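Local coordinates for sp1 protein (Swine acute diarrhea syndrome coronavirus, PDB 6LPA), which probably suppresses host gene expression and is associated with effects on host cell proliferation and with immune evasion, at residues A[5-10]-A[98-103]; A[14-19]-A[90-95]. One frame throughout, in Å; residues are numbered along the deposited sequence.

How the contacts relate
The two contacts are nested along the chain. The N-terminal segments 5-10 and 14-19 follow one another in sequence, as do 90-95 and 98-103 near the C-terminal end, so contact 2 lies inside the loop closed by contact 1. Their centres are about 17 Å apart, and the segments adjoin in sequence without otherwise touching. Both reach the six-stranded mixed sheet that closes into a barrel: contact 1 pairs strand 6-11 with strand 96-104, whereas contact 2 sets strand 16-17 and the residues after it against the end of strand 85-91 and the loop that follows. Together they join the two ends of the chain twice, once within the barrel wall and once beside it.

Contact 1 of 2, residues A[5-10]-A[98-103]; sequences QLTLAV and LEEFQV
Phe101 and Leu6 form a hydrogen-bonded antiparallel pair, each backbone N donating to the other's carbonyl O. Leu8 and Glu99 repeat the pattern two residues on, with Leu8 N 3.0 Å from Glu99 O. Phe101 is the centre of the apolar packing on its face of the sheet. Phe101 CB lies 4.0 Å from Leu6 O, and from CG onward the ring has the Leu8 methyl CD1 over one face. Leu8 CD1 comes to 3.4 Å of Phe101 CD1 and lies 3.9 Å from the ring centroid, 29° off the normal: a CH-pi contact over the face. Further out, CE1 and CZ meet Val10 CG2, which approaches in the ring plane, 3.6 Å from Phe101 CE1. Val10 CG2 also packs on Glu99 CG at 3.5 Å. With Phe101 CG anti to its carbonyl carbon (chi1 -61°), the ring is turned so that one face meets Leu8 and its edge meets Val10. On the other face of the sheet, Thr7 OG1 donates to Glu100 OE1 over 3.1 Å, arriving from above the carboxylate plane. Phe101 also meets the ring of Phe44, and Ala9 shares a backbone hydrogen bond with Phe44. Strand 6-11 thus bridges strands 96-104 and 42-46, the closure expected of the six-stranded beta-barrel of alphacoronavirus nsp1.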
ATOM      1  N   GLN A   5       5.803 -17.268  12.082  1.00 80.67           N
ATOM      2  CA  GLN A   5       7.211 -17.644  12.255  1.00 72.88           C
ATOM      3  C   GLN A   5       7.681 -18.178  10.899  1.00 71.35           C
ATOM      4  O   GLN A   5       7.363 -19.316  10.547  1.00 72.10           O
ATOM      5  CB  GLN A   5       7.392 -18.679  13.351  1.00 76.68           C
ATOM      6  CG  GLN A   5       8.632 -18.471  14.194  1.00 79.23           C
ATOM      7  CD  GLN A   5       9.903 -18.990  13.530  1.00 85.70           C
ATOM      8  OE1 GLN A   5       9.905 -19.354  12.350  1.00 83.31           O
ATOM      9  NE2 GLN A   5      10.994 -19.032  14.293  1.00 83.69           N
ATOM     10  N   LEU A   6       8.428 -17.352  10.161  1.00 66.23           N
ATOM     11  CA  LEU A   6       8.712 -17.590   8.748  1.00 63.03           C
ATOM     12  C   LEU A   6      10.212 -17.641   8.486  1.00 60.38           C
ATOM     13  O   LEU A   6      10.970 -16.794   8.970  1.00 56.75           O
ATOM     14  CB  LEU A   6       8.099 -16.487   7.867  1.00 63.03           C
ATOM     15  CG  LEU A   6       6.891 -16.719   6.958  1.00 62.60           C
ATOM     16  CD1 LEU A   6       6.543 -15.430   6.186  1.00 57.30           C
ATOM     17  CD2 LEU A   6       7.139 -17.881   5.998  1.00 64.49           C
ATOM     18  N   THR A   7      10.627 -18.621   7.691  1.00 57.58           N
ATOM     19  CA  THR A   7      11.968 -18.631   7.132  1.00 57.09           C
ATOM     20  C   THR A   7      11.902 -17.989   5.749  1.00 54.52           C
ATOM     21  O   THR A   7      11.196 -18.475   4.856  1.00 54.32           O
ATOM     22  CB  THR A   7      12.537 -20.046   7.070  1.00 59.02           C
ATOM     23  OG1 THR A   7      12.520 -20.612   8.386  1.00 61.93           O
ATOM     24  CG2 THR A   7      13.972 -20.016   6.572  1.00 55.73           C
ATOM     25  N   LEU A   8      12.602 -16.874   5.593  1.00 50.66           N
ATOM     26  CA  LEU A   8      12.617 -16.108   4.358  1.00 49.15           C
ATOM     27  C   LEU A   8      13.992 -16.168   3.715  1.00 50.65           C
ATOM     28  O   LEU A   8      15.010 -16.250   4.404  1.00 49.85           O
ATOM     29  CB  LEU A   8      12.248 -14.646   4.622  1.00 47.77           C
ATOM     30  CG  LEU A   8      10.874 -14.385   5.237  1.00 52.11           C
ATOM     31  CD1 LEU A   8      10.705 -12.901   5.526  1.00 52.58           C
ATOM     32  CD2 LEU A   8       9.763 -14.916   4.345  1.00 49.12           C
ATOM     33  N   ALA A   9      14.012 -16.095   2.385  1.00 45.06           N
ATOM     34  CA  ALA A   9      15.254 -16.046   1.635  1.00 43.59           C
ATOM     35  C   ALA A   9      15.723 -14.596   1.541  1.00 49.86           C
ATOM     36  O   ALA A   9      15.191 -13.812   0.749  1.00 50.86           O
ATOM     37  CB  ALA A   9      15.072 -16.664   0.254  1.00 42.96           C
ATOM     38  N   VAL A  10      16.723 -14.246   2.340  1.00 48.39           N
ATOM     39  CA  VAL A  10      17.232 -12.881   2.398  1.00 48.12           C
ATOM     40  C   VAL A  10      18.281 -12.698   1.314  1.00 50.08           C
ATOM     41  O   VAL A  10      19.250 -13.464   1.236  1.00 44.21           O
ATOM     42  CB  VAL A  10      17.819 -12.578   3.780  1.00 50.13           C
ATOM     43  CG1 VAL A  10      18.489 -11.191   3.773  1.00 49.50           C
ATOM     44  CG2 VAL A  10      16.725 -12.697   4.842  1.00 47.10           C
ATOM     45  N   LEU A  98      19.265 -17.993   4.362  1.00 48.07           N
ATOM     46  CA  LEU A  98      18.011 -18.197   5.080  1.00 51.51           C
ATOM     47  C   LEU A  98      18.065 -17.543   6.452  1.00 54.09           C
ATOM     48  O   LEU A  98      19.080 -17.625   7.151  1.00 54.01           O
ATOM     49  CB  LEU A  98      17.722 -19.692   5.205  1.00 52.86           C
ATOM     50  CG  LEU A  98      17.514 -20.383   3.857  1.00 51.71           C
ATOM     51  CD1 LEU A  98      17.304 -21.908   3.988  1.00 52.63           C
ATOM     52  CD2 LEU A  98      16.341 -19.735   3.140  1.00 50.38           C
ATOM     53  N   GLU A  99      16.971 -16.868   6.827  1.00 50.08           N
ATOM     54  CA  GLU A  99      16.887 -16.148   8.091  1.00 51.84           C
ATOM     55  C   GLU A  99      15.470 -16.221   8.639  1.00 57.19           C
ATOM     56  O   GLU A  99      14.504 -16.415   7.898  1.00 54.11           O
ATOM     57  CB  GLU A  99      17.283 -14.666   7.965  1.00 59.27           C
ATOM     58  CG  GLU A  99      18.576 -14.375   7.235  1.00 56.41           C
ATOM     59  CD  GLU A  99      19.781 -14.745   8.047  1.00 59.04           C
ATOM     60  OE1 GLU A  99      19.592 -15.250   9.176  1.00 57.08           O
ATOM     61  OE2 GLU A  99      20.910 -14.522   7.564  1.00 57.13           O
ATOM     62  N   GLU A 100      15.360 -15.999   9.949  1.00 57.56           N
ATOM     63  CA  GLU A 100      14.134 -16.211  10.704  1.00 58.99           C
ATOM     64  C   GLU A 100      13.466 -14.887  11.041  1.00 57.80           C
ATOM     65  O   GLU A 100      14.100 -13.995  11.612  1.00 56.29           O
ATOM     66  CB  GLU A 100      14.430 -16.985  11.990  1.00 60.67           C
ATOM     67  CG  GLU A 100      13.373 -17.993  12.315  1.00 68.60           C
ATOM     68  CD  GLU A 100      13.472 -19.247  11.465  1.00 71.42           C
ATOM     69  OE1 GLU A 100      14.310 -19.283  10.531  1.00 63.05           O
ATOM     70  OE2 GLU A 100      12.707 -20.203  11.744  1.00 78.90           O
ATOM     71  N   PHE A 101      12.182 -14.776  10.707  1.00 55.45           N
ATOM     72  CA  PHE A 101      11.404 -13.570  10.941  1.00 56.52           C
ATOM     73  C   PHE A 101      10.098 -13.943  11.623  1.00 60.68           C
ATOM     74  O   PHE A 101       9.639 -15.085  11.555  1.00 66.80           O
ATOM     75  CB  PHE A 101      11.079 -12.819   9.639  1.00 54.52           C
ATOM     76  CG  PHE A 101      12.286 -12.355   8.879  1.00 52.67           C
ATOM     77  CD1 PHE A 101      13.005 -13.233   8.075  1.00 55.16           C
ATOM     78  CD2 PHE A 101      12.690 -11.037   8.941  1.00 51.46           C
ATOM     79  CE1 PHE A 101      14.133 -12.796   7.362  1.00 52.96           C
ATOM     80  CE2 PHE A 101      13.801 -10.600   8.230  1.00 52.10           C
ATOM     81  CZ  PHE A 101      14.518 -11.482   7.443  1.00 51.90           C
ATOM     82  N   GLN A 102       9.469 -12.953  12.243  1.00 60.81           N
ATOM     83  CA  GLN A 102       8.121 -13.116  12.765  1.00 66.77           C
ATOM     84  C   GLN A 102       7.178 -12.143  12.067  1.00 63.27           C
ATOM     85  O   GLN A 102       7.385 -10.923  12.124  1.00 60.42           O
ATOM     86  CB  GLN A 102       8.111 -12.935  14.278  1.00 69.53           C
ATOM     87  CG  GLN A 102       8.199 -14.283  14.966  1.00 74.71           C
ATOM     88  CD  GLN A 102       8.684 -14.181  16.378  1.00 82.94           C
ATOM     89  OE1 GLN A 102       9.456 -13.281  16.720  1.00 78.12           O
ATOM     90  NE2 GLN A 102       8.241 -15.112  17.220  1.00 88.96           N
ATOM     91  N   VAL A 103       6.138 -12.693  11.429  1.00 61.91           N
ATOM     92  CA  VAL A 103       5.296 -11.985  10.463  1.00 64.86           C
ATOM     93  C   VAL A 103       3.818 -12.285  10.710  1.00 67.43           C
ATOM     94  O   VAL A 103       3.430 -13.449  10.857  1.00 70.35           O
ATOM     95  CB  VAL A 103       5.649 -12.375   9.010  1.00 62.93           C
ATOM     96  CG1 VAL A 103       4.911 -11.481   8.041  1.00 56.95           C
ATOM     97  CG2 VAL A 103       7.160 -12.339   8.768  1.00 60.21           C
TER

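Contact 2 of 2, residues A[14-19]-A[90-95]; sequences QEISAH and IPSNSN
His19 and Pro91 cross at about a right angle, the imidazole presenting a face to the pyrrolidine CB. Pro91 CB sits 3.6 Å from the His19 ring centroid, displaced toward the rim, with His19 NE2 nearest at 3.3 Å, in a CH-pi contact. His19 CG lies between its backbone N and carbonyl carbon (chi1 62°), which folds the ring back over Pro91. The same two residues are tied through the backbone: His19 N donates to Pro91 O at 3.1 Å. Ala18 points its CB at the opposing segment, where Ala18 CB packs on Ile90 CG2 at 3.7 Å. Beyond it, Ser92 OG is held by two bonds, giving its proton to Ser17 O over 2.8 Å and accepting from Ser94 N at 3.1 Å. The latter bond makes an ST turn and fixes the hydroxyl. Ile16 CG2 packs on Ser92 OG at 3.6 Å. On one side, Ile16 and Ala18 bond through their backbones to Ile54, in the parallel strand 53-54. On the other, Ile90 bonds in the same way to Arg43 of strand 42-46, so the contact lies between the small two-stranded sheet and the wall of the barrel at strands 42-46 and 85-91.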
ATOM      1  N   GLN A  14      25.300  -8.802  -4.760  1.00 56.19           N
ATOM      2  CA  GLN A  14      25.614  -7.397  -5.032  1.00 56.93           C
ATOM      3  C   GLN A  14      24.466  -6.681  -5.734  1.00 57.32           C
ATOM      4  O   GLN A  14      24.163  -5.519  -5.432  1.00 59.42           O
ATOM      5  CB  GLN A  14      26.859  -7.307  -5.910  1.00 54.42           C
ATOM      6  CG  GLN A  14      28.092  -6.958  -5.179  1.00 58.85           C
ATOM      7  CD  GLN A  14      28.084  -5.540  -4.663  1.00 56.82           C
ATOM      8  OE1 GLN A  14      27.086  -4.800  -4.764  1.00 57.69           O
ATOM      9  NE2 GLN A  14      29.193  -5.162  -4.071  1.00 48.24           N
ATOM     10  N   GLU A  15      23.857  -7.338  -6.715  1.00 58.75           N
ATOM     11  CA  GLU A  15      22.712  -6.806  -7.434  1.00 59.89           C
ATOM     12  C   GLU A  15      21.593  -7.831  -7.392  1.00 57.20           C
ATOM     13  O   GLU A  15      21.841  -9.039  -7.448  1.00 59.91           O
ATOM     14  CB  GLU A  15      23.060  -6.453  -8.901  1.00 65.55           C
ATOM     15  CG  GLU A  15      23.322  -4.965  -9.120  1.00 72.65           C
ATOM     16  CD  GLU A  15      23.013  -4.507 -10.543  1.00 74.41           C
ATOM     17  OE1 GLU A  15      22.971  -3.276 -10.771  1.00 73.94           O
ATOM     18  OE2 GLU A  15      22.814  -5.377 -11.426  1.00 72.30           O
ATOM     19  N   ILE A  16      20.365  -7.344  -7.286  1.00 51.71           N
ATOM     20  CA  ILE A  16      19.186  -8.184  -7.136  1.00 58.22           C
ATOM     21  C   ILE A  16      18.307  -7.881  -8.334  1.00 57.16           C
ATOM     22  O   ILE A  16      17.734  -6.789  -8.428  1.00 54.16           O
ATOM     23  CB  ILE A  16      18.450  -7.915  -5.809  1.00 57.38           C
ATOM     24  CG1 ILE A  16      19.261  -8.437  -4.619  1.00 58.96           C
ATOM     25  CG2 ILE A  16      17.070  -8.558  -5.768  1.00 58.96           C
ATOM     26  CD1 ILE A  16      19.005  -7.622  -3.324  1.00 54.01           C
ATOM     27  N   SER A  17      18.234  -8.813  -9.275  1.00 51.84           N
ATOM     28  CA  SER A  17      17.257  -8.681 -10.344  1.00 54.93           C
ATOM     29  C   SER A  17      15.901  -9.190  -9.857  1.00 53.23           C
ATOM     30  O   SER A  17      15.805 -10.301  -9.322  1.00 51.04           O
ATOM     31  CB  SER A  17      17.705  -9.456 -11.577  1.00 56.14           C
ATOM     32  OG  SER A  17      16.644  -9.479 -12.508  1.00 59.55           O
ATOM     33  N   ALA A  18      14.858  -8.375 -10.023  1.00 51.82           N
ATOM     34  CA  ALA A  18      13.570  -8.651  -9.404  1.00 47.90           C
ATOM     35  C   ALA A  18      12.464  -8.036 -10.248  1.00 51.97           C
ATOM     36  O   ALA A  18      12.714  -7.397 -11.272  1.00 54.22           O
ATOM     37  CB  ALA A  18      13.528  -8.117  -7.968  1.00 42.18           C
ATOM     38  N   HIS A  19      11.228  -8.228  -9.804  1.00 49.21           N
ATOM     39  CA  HIS A  19      10.100  -7.602 -10.475  1.00 52.34           C
ATOM     40  C   HIS A  19       8.943  -7.466  -9.498  1.00 51.37           C
ATOM     41  O   HIS A  19       8.852  -8.216  -8.521  1.00 50.58           O
ATOM     42  CB  HIS A  19       9.661  -8.398 -11.712  1.00 53.10           C
ATOM     43  CG  HIS A  19       9.190  -9.784 -11.415  1.00 50.15           C
ATOM     44  ND1 HIS A  19       7.859 -10.098 -11.235  1.00 58.62           N
ATOM     45  CD2 HIS A  19       9.871 -10.945 -11.273  1.00 49.81           C
ATOM     46  CE1 HIS A  19       7.741 -11.390 -10.986  1.00 50.78           C
ATOM     47  NE2 HIS A  19       8.948 -11.930 -11.011  1.00 52.18           N
ATOM     48  N   ILE A  90      10.168  -9.495  -2.523  1.00 46.15           N
ATOM     49  CA  ILE A  90      10.065  -9.158  -3.936  1.00 45.03           C
ATOM     50  C   ILE A  90      10.399 -10.392  -4.756  1.00 45.46           C
ATOM     51  O   ILE A  90      11.435 -11.036  -4.509  1.00 42.80           O
ATOM     52  CB  ILE A  90      11.017  -8.005  -4.313  1.00 47.83           C
ATOM     53  CG1 ILE A  90      10.994  -6.897  -3.244  1.00 43.44           C
ATOM     54  CG2 ILE A  90      10.675  -7.477  -5.696  1.00 46.09           C
ATOM     55  CD1 ILE A  90      12.058  -5.806  -3.430  1.00 41.92           C
ATOM     56  N   PRO A  91       9.592 -10.726  -5.761  1.00 43.08           N
ATOM     57  CA  PRO A  91       9.927 -11.866  -6.628  1.00 49.21           C
ATOM     58  C   PRO A  91      11.313 -11.681  -7.223  1.00 49.21           C
ATOM     59  O   PRO A  91      11.611 -10.660  -7.854  1.00 47.19           O
ATOM     60  CB  PRO A  91       8.819 -11.842  -7.691  1.00 51.44           C
ATOM     61  CG  PRO A  91       7.652 -11.184  -6.997  1.00 46.87           C
ATOM     62  CD  PRO A  91       8.293 -10.122  -6.111  1.00 45.36           C
ATOM     63  N   SER A  92      12.177 -12.661  -6.972  1.00 45.26           N
ATOM     64  CA  SER A  92      13.563 -12.603  -7.405  1.00 46.33           C
ATOM     65  C   SER A  92      14.185 -13.983  -7.264  1.00 47.58           C
ATOM     66  O   SER A  92      13.847 -14.737  -6.346  1.00 45.50           O
ATOM     67  CB  SER A  92      14.365 -11.585  -6.580  1.00 44.45           C
ATOM     68  OG  SER A  92      15.733 -11.689  -6.911  1.00 49.11           O
ATOM     69  N   ASN A  93      15.106 -14.292  -8.173  1.00 45.78           N
ATOM     70  CA  ASN A  93      15.922 -15.498  -8.105  1.00 47.10           C
ATOM     71  C   ASN A  93      17.344 -15.229  -7.601  1.00 49.84           C
ATOM     72  O   ASN A  93      18.253 -16.011  -7.899  1.00 49.59           O
ATOM     73  CB  ASN A  93      15.961 -16.169  -9.483  1.00 50.44           C
ATOM     74  CG  ASN A  93      14.619 -16.801  -9.869  1.00 55.43           C
ATOM     75  OD1 ASN A  93      13.947 -17.411  -9.037  1.00 53.56           O
ATOM     76  ND2 ASN A  93      14.215 -16.622 -11.127  1.00 54.47           N
ATOM     77  N   SER A  94      17.564 -14.151  -6.844  1.00 48.26           N
ATOM     78  CA  SER A  94      18.920 -13.842  -6.396  1.00 45.28           C
ATOM     79  C   SER A  94      19.433 -14.885  -5.400  1.00 50.38           C
ATOM     80  O   SER A  94      18.662 -15.632  -4.781  1.00 47.13           O
ATOM     81  CB  SER A  94      18.974 -12.468  -5.735  1.00 47.68           C
ATOM     82  OG  SER A  94      18.562 -12.571  -4.392  1.00 45.64           O
ATOM     83  N   ASN A  95      20.761 -14.914  -5.244  1.00 47.18           N
ATOM     84  CA  ASN A  95      21.381 -15.697  -4.185  1.00 46.36           C
ATOM     85  C   ASN A  95      20.948 -15.136  -2.842  1.00 49.19           C
ATOM     86  O   ASN A  95      20.653 -13.945  -2.706  1.00 48.20           O
ATOM     87  CB  ASN A  95      22.913 -15.678  -4.293  1.00 46.34           C
ATOM     88  CG  ASN A  95      23.416 -16.283  -5.604  1.00 55.64           C
ATOM     89  OD1 ASN A  95      22.910 -17.309  -6.057  1.00 55.87           O
ATOM     90  ND2 ASN A  95      24.416 -15.650  -6.213  1.00 54.07           N
TER